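Side-chain contact in AAC3-I (Uncultured bacterium, PDB 5HMN), which probably transfers an acetyl group from acetyl-coenzyme A to aminoglycoside antibiotics, using a GNAT fold: residues Ala16-Glu19 and Thr20-Ala23. Numbering follows the deposited sequence.
Sequences ALME and TLLA
E19 and L22, three residues apart on one helix, run side by side and point the same way. Methyl CD1 of L22 lies ahead of the carboxylate, between its two oxygens and well off their plane, 3.7 Å from OE1 and 3.8 Å from OE2 of E19. A bend at chi2 (-30°) turns the carboxylate toward the following turn and so to that methyl. The other branch of L22 meets M18: CE of the methionine lies 4.3 Å from CD2 of L22, a loose apolar touch, while its SD stands 4.5 Å from CD2 of L21.

Beneath these side chains runs ordinary alpha-helical bonding. L22 N to M18 O (2.9 Å) and L21 N to L17 O (3.0 Å) are normal i to i+4 bonds; T20 N to A16 O and A23 N to E19 O are weak. The A16 oxygen also takes a weak second bond from T20 OG1 at 3.4 Å, the hydroxyl being turned back along the helix with OG1 beside its own backbone N (chi1 -57°).

Farther out, E19 touches R39 in a loop, and F77 of the second subunit packs on M18 and L22, which places this side of helix 15-28 at the dimer contact. T20 and L21 lean instead on I65 of strand 64-75, while L17 and M18 meet L10 just beyond strand 5-9, seating the helix against the central GNAT sheet.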
# COMPACT_ATOMS: atom_id res chain seq x y z
N ALA C 16 -9.28 11.06 19.30
CA ALA C 16 -10.31 12.07 19.12
C ALA C 16 -10.05 12.93 17.89
O ALA C 16 -10.98 13.25 17.14
CB ALA C 16 -10.41 12.95 20.36
N LEU C 17 -8.80 13.30 17.67
CA LEU C 17 -8.41 14.08 16.49
C LEU C 17 -8.61 13.26 15.22
O LEU C 17 -8.99 13.80 14.18
CB LEU C 17 -6.95 14.53 16.60
CG LEU C 17 -6.70 15.96 17.09
CD1 LEU C 17 -7.42 16.22 18.40
CD2 LEU C 17 -5.22 16.23 17.23
N MET C 18 -8.34 11.96 15.31
CA MET C 18 -8.51 11.07 14.17
C MET C 18 -9.97 11.02 13.73
O MET C 18 -10.27 11.01 12.54
CB MET C 18 -8.01 9.66 14.52
CG MET C 18 -7.99 8.70 13.35
SD MET C 18 -6.66 9.10 12.20
CE MET C 18 -7.32 8.42 10.68
N GLU C 19 -10.88 11.02 14.71
CA GLU C 19 -12.31 10.98 14.44
C GLU C 19 -12.80 12.21 13.70
O GLU C 19 -13.66 12.12 12.82
CB GLU C 19 -13.09 10.84 15.76
CG GLU C 19 -13.00 9.47 16.39
CD GLU C 19 -12.83 8.37 15.35
OE1 GLU C 19 -13.86 7.86 14.86
OE2 GLU C 19 -11.68 8.02 15.03
N THR C 20 -12.27 13.36 14.07
CA THR C 20 -12.61 14.61 13.40
C THR C 20 -12.02 14.62 11.99
O THR C 20 -12.65 15.09 11.05
CB THR C 20 -12.10 15.82 14.20
OG1 THR C 20 -12.64 15.77 15.53
CG2 THR C 20 -12.53 17.12 13.53
N LEU C 21 -10.81 14.08 11.87
CA LEU C 21 -10.15 13.99 10.57
C LEU C 21 -10.96 13.14 9.61
O LEU C 21 -11.05 13.44 8.42
CB LEU C 21 -8.73 13.43 10.73
CG LEU C 21 -7.91 13.32 9.45
CD1 LEU C 21 -7.88 14.66 8.74
CD2 LEU C 21 -6.50 12.84 9.75
N LEU C 22 -11.58 12.08 10.13
CA LEU C 22 -12.45 11.22 9.32
C LEU C 22 -13.61 12.02 8.73
O LEU C 22 -14.01 11.80 7.59
CB LEU C 22 -12.98 10.05 10.15
CG LEU C 22 -11.97 8.95 10.50
CD1 LEU C 22 -12.64 7.85 11.32
CD2 LEU C 22 -11.33 8.38 9.25
N ALA C 23 -14.14 12.96 9.51
CA ALA C 23 -15.22 13.83 9.03
C ALA C 23 -14.74 14.78 7.94
O ALA C 23 -15.48 15.11 7.01
CB ALA C 23 -15.82 14.62 10.20